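Local atomic coordinates of phosphoribosylaminoimidazole carboxylase, ATPase subunit (Thermotoga maritima, PDB entry 3AX6), a protein that probably catalyses the ATP-dependent conversion of 5-aminoimidazole ribonucleotide and bicarbonate to N5-carboxyaminoimidazole ribonucleotide in purine biosynthesis. Residues Val65-Leu70 against Ile88-Tyr93; Ile73-Leu78 against Tyr93-Ile98; Gln99-Gln104 against Val255-Pro260. One frame throughout, in Å; residues are numbered along the deposited sequence.

Overall arrangement
The three contacts run from the edge of the N-terminal parallel sheet to the nucleotide site. Interactions 1 and 2, with centres about 8 Å apart, share Tyr93 at the start of helix 92-99 and touch where Tyr68 OH lies 3.6 Å from Leu95 CB. The same helix leads on to helix 101-110, which supplies one side of interaction 3; the centre of that contact lies about 13 Å from that of interaction 2 and about 16 Å from that of interaction 1. Pro260 O packs 3.6 Å from Pro90 CG. Interaction 3 alone contacts ADP, through Lys101 and Asn256; the Leu95 side chain of interaction 2 remains about 14 Å from the nucleotide, and interaction 1 lies away from it.

Interaction 1 of 3, residues Val65-Leu70 against Ile88-Tyr93; sequences VTTYDL and IHPSPY
With CG of Tyr68 set between the backbone N and the carbonyl carbon (chi1 39°), the phenol reaches across to Pro90; the hydroxyl of Thr67, trans to its own N, faces His89 in turn. These two side chains and one main-chain bond tie the end of strand 65-68 to residues 88-90. His89 N donates to Thr66 O over 2.9 Å, almost straight along the carbonyl, next to the parallel bridge between Thr66 and Ile88. Thr67 OG1 donates to His89 O at 2.8 Å, within the carbonyl plane, so both polar backbone atoms of His89 are used by consecutive residues of the strand. Tyr68 OH approaches Pro90 O differently: the bond is short, 2.7 Å, but the donor stands above the carbonyl plane, 52° out of it. Pro90 O lies near the plane of the phenol ring at its edge, while Pro90 CD packs 3.5 Å from Tyr68 CZ. The peptide bond before Pro90 is cis, and the chain turns here from the sheet edge into helix 92-99, where Ser91 OG caps the N terminus by accepting from Tyr93 N at 3.0 Å. The contact closes one side of the parallel sheet of the Rossmann-like preATP-grasp domain. Thr67 OG1 has a second partner in His281 NE2, whereas Thr66 and Ile88 share a face of the sheet and pack on Val60 of helix 53-61. Strand 3-7 pairs with the other edge of strand 65-68, and helix 75-83 lies against Ile88 and Pro92.

Interaction 2 of 3, residues Ile73-Leu78 against Tyr93-Ile98; sequences IDVQTL and YTLEII
Ile73 and Leu95 make the close part of this contact, methyl against methyl: Ile73 CD1 lies 3.6 Å from Leu95 CD2, and Ile73 CG1 follows at 3.9 Å as the two branched chains cross. The chi1 of 62° places CG1 of Ile73 between its N and carbonyl carbon, and this swings the far end of the side chain round to the leucine although its CB does not head that way. Val75, whose CB points toward helix 92-99, adds a looser touch, with CG2 4.3 Å from Leu95 CD2 and 4.4 Å from Glu96 CB. Toward solvent the character changes from apolar to polar and thin. Exposed Gln76, bent at chi2, brings NE2 within 3.0 Å of Glu96 OE2 in a hydrogen bond with an N-H...O angle of 151°. The oxygen sits in the amide plane of the glutamine and is met on its anti side, 27° out of the carboxylate plane. That same OE2 also forms a salt bridge with Lys79, one turn further along helix 75-83, so a single carboxylate oxygen serves two donors of that helix. Replacing Glu96 by an alanine would probably leave Gln76 NE2 without this acceptor and Lys79 without this salt-bridge partner, removing the polar link on the outer side. The contact thus joins the loop and first turn at the start of helix 75-83 to helix 92-99; helix 53-61 packs on Thr77 and Leu78, while Pro260 covers Leu95 and Ile98, and Phe107 of helix 101-110 meets Ile97.

Interaction 3 of 3, residues Gln99-Gln104 against Val255-Pro260; sequences QDKFVQ and VNEIAP. With ADP (adenosine-5'-diphosphate), chain E.
The ADP site of this ATP-grasp enzyme is bordered here by the first turn of helix 101-110 and by strand 253-259, where Lys101 and Gln104 meet Glu257 beside a classic beta bulge formed by Asn256 and Glu257 opposite Glu244. Gln104 reaches out with an extended chain, CG trans to the backbone N (chi1 170°), and its NE2 donates to Glu257 OE2 at 3.3 Å. The oxygen lies close to the amide plane of the glutamine and is met nearly head-on along its C-O bond, while amide and carboxylate planes stand almost perpendicular, 86° apart. Ile258 N adds a weak bond to the same OE2. The other oxygen, OE1, lies 3.4 Å from Lys101 CE and forms a long salt bridge of 3.8 Å with NZ. Lys101 NZ then continues to the nucleotide, with a weak hydrogen bond of 3.3 Å to the bridging O3A of ADP. From the strand side Asn256 ND2 makes weak bonds, each 3.4 Å long, to O1A and O2A of the alpha phosphate. Lys138 and Glu169 also hydrogen-bond the same ADP. Gln104 and Ile258 N would therefore restrain OE2 of Glu257, though only loosely, since Gln104 OE1, a second acceptor, lies 3.4 Å from it; the positive charge of Lys101 is likely to be shared between the carboxylate and the diphosphate.

Interaction 1 of 3, residues Val65-Leu70 against Ile88-Tyr93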
loop_
_atom_site.group_PDB
_atom_site.type_symbol
_atom_site.label_atom_id
_atom_site.label_comp_id
_atom_site.label_asym_id
_atom_site.label_seq_id
_atom_site.Cartn_x
_atom_site.Cartn_y
_atom_site.Cartn_z
ATOM N N VAL A 65 19.973 -0.746 -11.753
ATOM C CA VAL A 65 19.651 -2.106 -11.356
ATOM C C VAL A 65 18.445 -2.555 -12.147
ATOM O O VAL A 65 17.481 -1.799 -12.295
ATOM C CB VAL A 65 19.307 -2.209 -9.856
ATOM C CG1 VAL A 65 18.677 -3.562 -9.569
ATOM C CG2 VAL A 65 20.569 -2.036 -9.013
ATOM N N THR A 66 18.502 -3.779 -12.658
ATOM C CA THR A 66 17.403 -4.330 -13.425
ATOM C C THR A 66 16.915 -5.633 -12.799
ATOM O O THR A 66 17.707 -6.442 -12.277
ATOM C CB THR A 66 17.823 -4.601 -14.882
ATOM O OG1 THR A 66 18.290 -3.387 -15.467
ATOM C CG2 THR A 66 16.645 -5.112 -15.704
ATOM N N THR A 67 15.599 -5.821 -12.851
ATOM C CA THR A 67 14.960 -7.012 -12.317
ATOM C C THR A 67 13.806 -7.392 -13.245
ATOM O O THR A 67 13.609 -6.760 -14.282
ATOM C CB THR A 67 14.453 -6.764 -10.883
ATOM O OG1 THR A 67 13.883 -7.971 -10.361
ATOM C CG2 THR A 67 13.427 -5.638 -10.863
ATOM N N TYR A 68 13.035 -8.407 -12.877
ATOM C CA TYR A 68 11.946 -8.860 -13.733
ATOM C C TYR A 68 10.762 -9.442 -12.964
ATOM O O TYR A 68 10.898 -9.832 -11.804
ATOM C CB TYR A 68 12.503 -9.888 -14.722
ATOM C CG TYR A 68 13.533 -10.825 -14.111
ATOM C CD1 TYR A 68 13.146 -11.986 -13.440
ATOM C CD2 TYR A 68 14.899 -10.534 -14.184
ATOM C CE1 TYR A 68 14.094 -12.835 -12.854
ATOM C CE2 TYR A 68 15.851 -11.370 -13.600
ATOM C CZ TYR A 68 15.442 -12.520 -12.935
ATOM O OH TYR A 68 16.378 -13.335 -12.336
ATOM N N ASP A 69 9.600 -9.499 -13.615
ATOM C CA ASP A 69 8.405 -10.029 -12.965
ATOM C C ASP A 69 7.923 -11.347 -13.564
ATOM O O ASP A 69 6.846 -11.830 -13.223
ATOM C CB ASP A 69 7.260 -8.992 -12.981
ATOM C CG ASP A 69 6.449 -9.013 -14.267
ATOM O OD1 ASP A 69 5.308 -8.513 -14.256
ATOM O OD2 ASP A 69 6.939 -9.516 -15.293
ATOM N N LEU A 70 8.726 -11.921 -14.456
ATOM C CA LEU A 70 8.394 -13.201 -15.081
ATOM C C LEU A 70 9.681 -13.918 -15.481
ATOM O O LEU A 70 10.741 -13.302 -15.563
ATOM C CB LEU A 70 7.503 -12.999 -16.317
ATOM C CG LEU A 70 8.149 -12.589 -17.643
ATOM C CD1 LEU A 70 7.135 -12.741 -18.767
ATOM C CD2 LEU A 70 8.660 -11.165 -17.560
ATOM N N ILE A 88 21.964 -7.043 -12.434
ATOM C CA ILE A 88 20.704 -7.709 -12.765
ATOM C C ILE A 88 20.372 -8.720 -11.672
ATOM O O ILE A 88 21.105 -9.691 -11.458
ATOM C CB ILE A 88 20.790 -8.415 -14.126
ATOM C CG1 ILE A 88 21.170 -7.393 -15.205
ATOM C CG2 ILE A 88 19.440 -9.047 -14.467
ATOM C CD1 ILE A 88 21.648 -8.012 -16.505
ATOM N N HIS A 89 19.256 -8.482 -10.987
ATOM C CA HIS A 89 18.836 -9.324 -9.868
ATOM C C HIS A 89 17.383 -9.768 -9.924
ATOM O O HIS A 89 16.486 -8.947 -10.123
ATOM C CB HIS A 89 19.065 -8.564 -8.560
ATOM C CG HIS A 89 20.489 -8.165 -8.335
ATOM N ND1 HIS A 89 20.841 -6.962 -7.764
ATOM C CD2 HIS A 89 21.647 -8.824 -8.571
ATOM C CE1 HIS A 89 22.156 -6.897 -7.658
ATOM N NE2 HIS A 89 22.668 -8.014 -8.138
ATOM N N PRO A 90 17.127 -11.074 -9.719
ATOM C CA PRO A 90 18.148 -12.092 -9.450
ATOM C C PRO A 90 19.043 -12.331 -10.658
ATOM O O PRO A 90 18.666 -12.052 -11.802
ATOM C CB PRO A 90 17.324 -13.335 -9.105
ATOM C CG PRO A 90 16.051 -12.772 -8.579
ATOM C CD PRO A 90 15.781 -11.648 -9.551
ATOM N N SER A 91 20.234 -12.848 -10.393
ATOM C CA SER A 91 21.189 -13.129 -11.454
ATOM C C SER A 91 20.597 -14.009 -12.544
ATOM O O SER A 91 19.775 -14.881 -12.267
ATOM C CB SER A 91 22.427 -13.825 -10.889
ATOM O OG SER A 91 23.192 -14.373 -11.945
ATOM N N PRO A 92 21.008 -13.781 -13.803
ATOM C CA PRO A 92 20.527 -14.560 -14.943
ATOM C C PRO A 92 20.928 -16.020 -14.730
ATOM O O PRO A 92 20.268 -16.940 -15.218
ATOM C CB PRO A 92 21.265 -13.931 -16.121
ATOM C CG PRO A 92 21.479 -12.530 -15.678
ATOM C CD PRO A 92 21.906 -12.707 -14.253
ATOM N N TYR A 93 22.025 -16.212 -14.001
ATOM C CA TYR A 93 22.531 -17.541 -13.684
ATOM C C TYR A 93 21.557 -18.262 -12.754
ATOM O O TYR A 93 21.322 -19.466 -12.892
ATOM C CB TYR A 93 23.912 -17.430 -13.031
ATOM C CG TYR A 93 25.022 -17.167 -14.016
ATOM C CD1 TYR A 93 25.491 -18.183 -14.844
ATOM C CD2 TYR A 93 25.581 -15.893 -14.153
ATOM C CE1 TYR A 93 26.485 -17.947 -15.788
ATOM C CE2 TYR A 93 26.580 -15.641 -15.097
ATOM C CZ TYR A 93 27.025 -16.676 -15.913
ATOM O OH TYR A 93 27.993 -16.454 -16.867
#

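Interaction 2 of 3, residues Ile73-Leu78 against Tyr93-Ile98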
loop_
_atom_site.group_PDB
_atom_site.type_symbol
_atom_site.label_atom_id
_atom_site.label_comp_id
_atom_site.label_asym_id
_atom_site.label_seq_id
_atom_site.Cartn_x
_atom_site.Cartn_y
_atom_site.Cartn_z
ATOM N N ILE A 73 11.937 -14.861 -20.270
ATOM C CA ILE A 73 12.606 -13.684 -20.811
ATOM C C ILE A 73 13.930 -14.097 -21.425
ATOM O O ILE A 73 14.419 -15.200 -21.183
ATOM C CB ILE A 73 12.869 -12.632 -19.714
ATOM C CG1 ILE A 73 13.807 -13.205 -18.647
ATOM C CG2 ILE A 73 11.569 -12.215 -19.087
ATOM C CD1 ILE A 73 14.037 -12.266 -17.475
ATOM N N ASP A 74 14.505 -13.212 -22.226
ATOM C CA ASP A 74 15.780 -13.493 -22.866
ATOM C C ASP A 74 16.848 -13.578 -21.781
ATOM O O ASP A 74 17.566 -12.611 -21.518
ATOM C CB ASP A 74 16.120 -12.376 -23.848
ATOM C CG ASP A 74 17.321 -12.698 -24.693
ATOM O OD1 ASP A 74 17.984 -13.724 -24.428
ATOM O OD2 ASP A 74 17.608 -11.917 -25.620
ATOM N N VAL A 75 16.948 -14.741 -21.150
ATOM C CA VAL A 75 17.911 -14.934 -20.083
ATOM C C VAL A 75 19.359 -14.881 -20.566
ATOM O O VAL A 75 20.237 -14.393 -19.855
ATOM C CB VAL A 75 17.648 -16.279 -19.342
ATOM C CG1 VAL A 75 17.630 -17.429 -20.332
ATOM C CG2 VAL A 75 18.718 -16.515 -18.279
ATOM N N GLN A 76 19.610 -15.370 -21.777
ATOM C CA GLN A 76 20.968 -15.384 -22.313
ATOM C C GLN A 76 21.546 -13.991 -22.560
ATOM O O GLN A 76 22.729 -13.757 -22.302
ATOM C CB GLN A 76 21.032 -16.220 -23.596
ATOM C CG GLN A 76 20.815 -17.725 -23.377
ATOM C CD GLN A 76 21.831 -18.356 -22.426
ATOM O OE1 GLN A 76 23.043 -18.314 -22.662
ATOM N NE2 GLN A 76 21.335 -18.952 -21.347
ATOM N N THR A 77 20.732 -13.063 -23.052
ATOM C CA THR A 77 21.238 -11.716 -23.280
ATOM C C THR A 77 21.518 -11.080 -21.919
ATOM O O THR A 77 22.460 -10.300 -21.770
ATOM C CB THR A 77 20.236 -10.834 -24.071
ATOM O OG1 THR A 77 20.809 -9.540 -24.290
ATOM C CG2 THR A 77 18.955 -10.651 -23.298
ATOM N N LEU A 78 20.709 -11.425 -20.921
ATOM C CA LEU A 78 20.908 -10.871 -19.589
ATOM C C LEU A 78 22.207 -11.382 -18.997
ATOM O O LEU A 78 22.918 -10.644 -18.317
ATOM C CB LEU A 78 19.738 -11.224 -18.672
ATOM C CG LEU A 78 18.472 -10.409 -18.943
ATOM C CD1 LEU A 78 17.309 -10.961 -18.131
ATOM C CD2 LEU A 78 18.731 -8.939 -18.609
ATOM N N TYR A 93 22.025 -16.212 -14.001
ATOM C CA TYR A 93 22.531 -17.541 -13.684
ATOM C C TYR A 93 21.557 -18.262 -12.754
ATOM O O TYR A 93 21.322 -19.466 -12.892
ATOM C CB TYR A 93 23.912 -17.430 -13.031
ATOM C CG TYR A 93 25.022 -17.167 -14.016
ATOM C CD1 TYR A 93 25.491 -18.183 -14.844
ATOM C CD2 TYR A 93 25.581 -15.893 -14.153
ATOM C CE1 TYR A 93 26.485 -17.947 -15.788
ATOM C CE2 TYR A 93 26.580 -15.641 -15.097
ATOM C CZ TYR A 93 27.025 -16.676 -15.913
ATOM O OH TYR A 93 27.993 -16.454 -16.867
ATOM N N THR A 94 20.991 -17.523 -11.803
ATOM C CA THR A 94 20.027 -18.106 -10.879
ATOM C C THR A 94 18.779 -18.431 -11.689
ATOM O O THR A 94 18.236 -19.532 -11.610
ATOM C CB THR A 94 19.640 -17.126 -9.752
ATOM O OG1 THR A 94 20.776 -16.871 -8.918
ATOM C CG2 THR A 94 18.520 -17.716 -8.905
ATOM N N LEU A 95 18.334 -17.459 -12.475
ATOM C CA LEU A 95 17.164 -17.635 -13.316
ATOM C C LEU A 95 17.374 -18.871 -14.201
ATOM O O LEU A 95 16.457 -19.674 -14.402
ATOM C CB LEU A 95 16.958 -16.387 -14.176
ATOM C CG LEU A 95 15.703 -16.328 -15.049
ATOM C CD1 LEU A 95 14.469 -16.604 -14.203
ATOM C CD2 LEU A 95 15.610 -14.965 -15.709
ATOM N N GLU A 96 18.597 -19.027 -14.700
ATOM C CA GLU A 96 18.947 -20.151 -15.561
ATOM C C GLU A 96 18.796 -21.495 -14.835
ATOM O O GLU A 96 18.295 -22.466 -15.405
ATOM C CB GLU A 96 20.383 -19.978 -16.056
ATOM C CG GLU A 96 20.802 -20.947 -17.144
ATOM C CD GLU A 96 22.170 -20.612 -17.703
ATOM O OE1 GLU A 96 23.124 -20.522 -16.900
ATOM O OE2 GLU A 96 22.290 -20.436 -18.937
ATOM N N ILE A 97 19.233 -21.537 -13.578
ATOM C CA ILE A 97 19.142 -22.742 -12.763
ATOM C C ILE A 97 17.692 -23.127 -12.474
ATOM O O ILE A 97 17.333 -24.304 -12.503
ATOM C CB ILE A 97 19.864 -22.560 -11.414
ATOM C CG1 ILE A 97 21.376 -22.569 -11.625
ATOM C CG2 ILE A 97 19.458 -23.659 -10.448
ATOM C CD1 ILE A 97 22.182 -22.476 -10.331
ATOM N N ILE A 98 16.864 -22.127 -12.192
ATOM C CA ILE A 98 15.463 -22.361 -11.875
ATOM C C ILE A 98 14.581 -22.704 -13.081
ATOM O O ILE A 98 13.658 -23.510 -12.965
ATOM C CB ILE A 98 14.872 -21.140 -11.145
ATOM C CG1 ILE A 98 15.687 -20.859 -9.882
ATOM C CG2 ILE A 98 13.414 -21.397 -10.789
ATOM C CD1 ILE A 98 15.278 -19.599 -9.150
#

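Interaction 3 of 3, residues Gln99-Gln104 against Val255-Pro260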
loop_
_atom_site.group_PDB
_atom_site.type_symbol
_atom_site.label_atom_id
_atom_site.label_comp_id
_atom_site.label_asym_id
_atom_site.label_seq_id
_atom_site.Cartn_x
_atom_site.Cartn_y
_atom_site.Cartn_z
ATOM N N GLN A 99 14.868 -22.107 -14.233
ATOM C CA GLN A 99 14.085 -22.352 -15.446
ATOM C C GLN A 99 13.978 -23.812 -15.877
ATOM O O GLN A 99 12.996 -24.210 -16.500
ATOM C CB GLN A 99 14.653 -21.557 -16.616
ATOM C CG GLN A 99 14.401 -20.073 -16.548
ATOM C CD GLN A 99 14.513 -19.428 -17.908
ATOM O OE1 GLN A 99 15.494 -19.632 -18.628
ATOM N NE2 GLN A 99 13.505 -18.644 -18.271
ATOM N N ASP A 100 14.997 -24.601 -15.571
ATOM C CA ASP A 100 14.990 -26.007 -15.939
ATOM C C ASP A 100 14.863 -26.831 -14.666
ATOM O O ASP A 100 15.761 -26.844 -13.821
ATOM C CB ASP A 100 16.271 -26.348 -16.700
ATOM C CG ASP A 100 16.402 -27.828 -16.994
ATOM O OD1 ASP A 100 17.293 -28.192 -17.793
ATOM O OD2 ASP A 100 15.631 -28.627 -16.424
ATOM N N LYS A 101 13.734 -27.515 -14.534
ATOM C CA LYS A 101 13.466 -28.310 -13.350
ATOM C C LYS A 101 14.520 -29.351 -13.026
ATOM O O LYS A 101 14.765 -29.626 -11.858
ATOM C CB LYS A 101 12.102 -28.984 -13.465
ATOM C CG LYS A 101 10.929 -28.017 -13.444
ATOM C CD LYS A 101 9.633 -28.754 -13.151
ATOM C CE LYS A 101 8.485 -27.789 -12.942
ATOM N NZ LYS A 101 7.268 -28.498 -12.468
ATOM N N PHE A 102 15.145 -29.933 -14.044
ATOM C CA PHE A 102 16.166 -30.944 -13.786
ATOM C C PHE A 102 17.439 -30.325 -13.219
ATOM O O PHE A 102 17.957 -30.780 -12.200
ATOM C CB PHE A 102 16.500 -31.739 -15.053
ATOM C CG PHE A 102 17.541 -32.799 -14.829
ATOM C CD1 PHE A 102 18.853 -32.604 -15.240
ATOM C CD2 PHE A 102 17.217 -33.970 -14.155
ATOM C CE1 PHE A 102 19.828 -33.561 -14.980
ATOM C CE2 PHE A 102 18.184 -34.930 -13.890
ATOM C CZ PHE A 102 19.492 -34.726 -14.302
ATOM N N VAL A 103 17.947 -29.292 -13.878
ATOM C CA VAL A 103 19.147 -28.630 -13.383
ATOM C C VAL A 103 18.843 -28.106 -11.978
ATOM O O VAL A 103 19.694 -28.159 -11.086
ATOM C CB VAL A 103 19.573 -27.467 -14.308
ATOM C CG1 VAL A 103 19.914 -28.001 -15.694
ATOM C CG2 VAL A 103 18.464 -26.456 -14.408
ATOM N N GLN A 104 17.617 -27.623 -11.779
ATOM C CA GLN A 104 17.200 -27.114 -10.475
ATOM C C GLN A 104 17.324 -28.212 -9.422
ATOM O O GLN A 104 17.892 -27.990 -8.356
ATOM C CB GLN A 104 15.757 -26.603 -10.531
ATOM C CG GLN A 104 15.168 -26.279 -9.164
ATOM C CD GLN A 104 13.781 -25.679 -9.249
ATOM O OE1 GLN A 104 12.882 -26.060 -8.495
ATOM N NE2 GLN A 104 13.597 -24.733 -10.160
ATOM N N VAL A 255 11.611 -29.561 -0.864
ATOM C CA VAL A 255 11.363 -28.398 -1.705
ATOM C C VAL A 255 11.028 -28.851 -3.131
ATOM O O VAL A 255 11.766 -29.608 -3.769
ATOM C CB VAL A 255 12.554 -27.419 -1.708
ATOM C CG1 VAL A 255 13.844 -28.172 -1.780
ATOM C CG2 VAL A 255 12.431 -26.464 -2.888
ATOM N N ASN A 256 9.891 -28.374 -3.615
ATOM C CA ASN A 256 9.387 -28.721 -4.935
ATOM C C ASN A 256 9.669 -27.684 -6.015
ATOM O O ASN A 256 10.007 -28.038 -7.146
ATOM C CB ASN A 256 7.875 -28.960 -4.841
ATOM C CG ASN A 256 7.205 -29.038 -6.196
ATOM O OD1 ASN A 256 7.567 -29.859 -7.030
ATOM N ND2 ASN A 256 6.214 -28.187 -6.415
ATOM N N GLU A 257 9.546 -26.407 -5.671
ATOM C CA GLU A 257 9.744 -25.358 -6.661
ATOM C C GLU A 257 10.332 -24.074 -6.096
ATOM O O GLU A 257 10.184 -23.772 -4.914
ATOM C CB GLU A 257 8.396 -25.052 -7.331
ATOM C CG GLU A 257 8.473 -24.147 -8.548
ATOM C CD GLU A 257 9.207 -24.792 -9.698
ATOM O OE1 GLU A 257 8.659 -25.735 -10.301
ATOM O OE2 GLU A 257 10.339 -24.363 -9.990
ATOM N N ILE A 258 10.996 -23.318 -6.964
ATOM C CA ILE A 258 11.605 -22.047 -6.590
ATOM C C ILE A 258 11.154 -20.966 -7.564
ATOM O O ILE A 258 11.282 -21.133 -8.776
ATOM C CB ILE A 258 13.143 -22.096 -6.677
ATOM C CG1 ILE A 258 13.700 -23.213 -5.793
ATOM C CG2 ILE A 258 13.713 -20.740 -6.282
ATOM C CD1 ILE A 258 15.214 -23.337 -5.854
ATOM N N ALA A 259 10.632 -19.863 -7.042
ATOM C CA ALA A 259 10.202 -18.751 -7.880
ATOM C C ALA A 259 11.132 -17.572 -7.573
ATOM O O ALA A 259 11.129 -17.052 -6.456
ATOM C CB ALA A 259 8.764 -18.386 -7.564
ATOM N N PRO A 260 11.936 -17.133 -8.562
ATOM C CA PRO A 260 12.886 -16.021 -8.420
ATOM C C PRO A 260 12.226 -14.653 -8.550
ATOM O O PRO A 260 12.647 -13.825 -9.364
ATOM C CB PRO A 260 13.860 -16.278 -9.556
ATOM C CG PRO A 260 12.918 -16.689 -10.644
ATOM C CD PRO A 260 11.987 -17.671 -9.933
HETATM P PB ADP E . 3.520 -26.837 -11.668
HETATM O O1B ADP E . 3.630 -25.969 -10.462
HETATM O O2B ADP E . 1.958 -26.973 -12.078
HETATM O O3B ADP E . 4.398 -26.134 -12.920
HETATM P PA ADP E . 4.175 -28.848 -9.857
HETATM O O1A ADP E . 5.539 -29.351 -9.565
HETATM O O2A ADP E . 3.818 -27.676 -8.794
HETATM O O3A ADP E . 4.142 -28.341 -11.425
HETATM O "O5'" ADP E . 3.136 -30.097 -9.732
HETATM C "C5'" ADP E . 1.831 -29.585 -9.417
HETATM C "C4'" ADP E . 1.147 -30.467 -8.366
HETATM O "O4'" ADP E . 1.424 -31.884 -8.610
HETATM C "C3'" ADP E . 1.659 -30.156 -6.949
HETATM O "O3'" ADP E . 0.946 -29.069 -6.340
HETATM C "C2'" ADP E . 1.481 -31.489 -6.227
HETATM O "O2'" ADP E . 0.183 -31.590 -5.637
HETATM C "C1'" ADP E . 1.714 -32.535 -7.335
HETATM N N9 ADP E . 3.088 -33.078 -7.292
HETATM C C8 ADP E . 4.234 -32.488 -7.770
HETATM N N7 ADP E . 5.263 -33.251 -7.555
HETATM C C5 ADP E . 4.861 -34.379 -6.932
HETATM C C6 ADP E . 5.508 -35.550 -6.450
HETATM N N6 ADP E . 6.868 -35.701 -6.587
HETATM N N1 ADP E . 4.766 -36.512 -5.858
HETATM C C2 ADP E . 3.443 -36.386 -5.713
HETATM N N3 ADP E . 2.797 -35.301 -6.149
HETATM C C4 ADP E . 3.456 -34.287 -6.755
#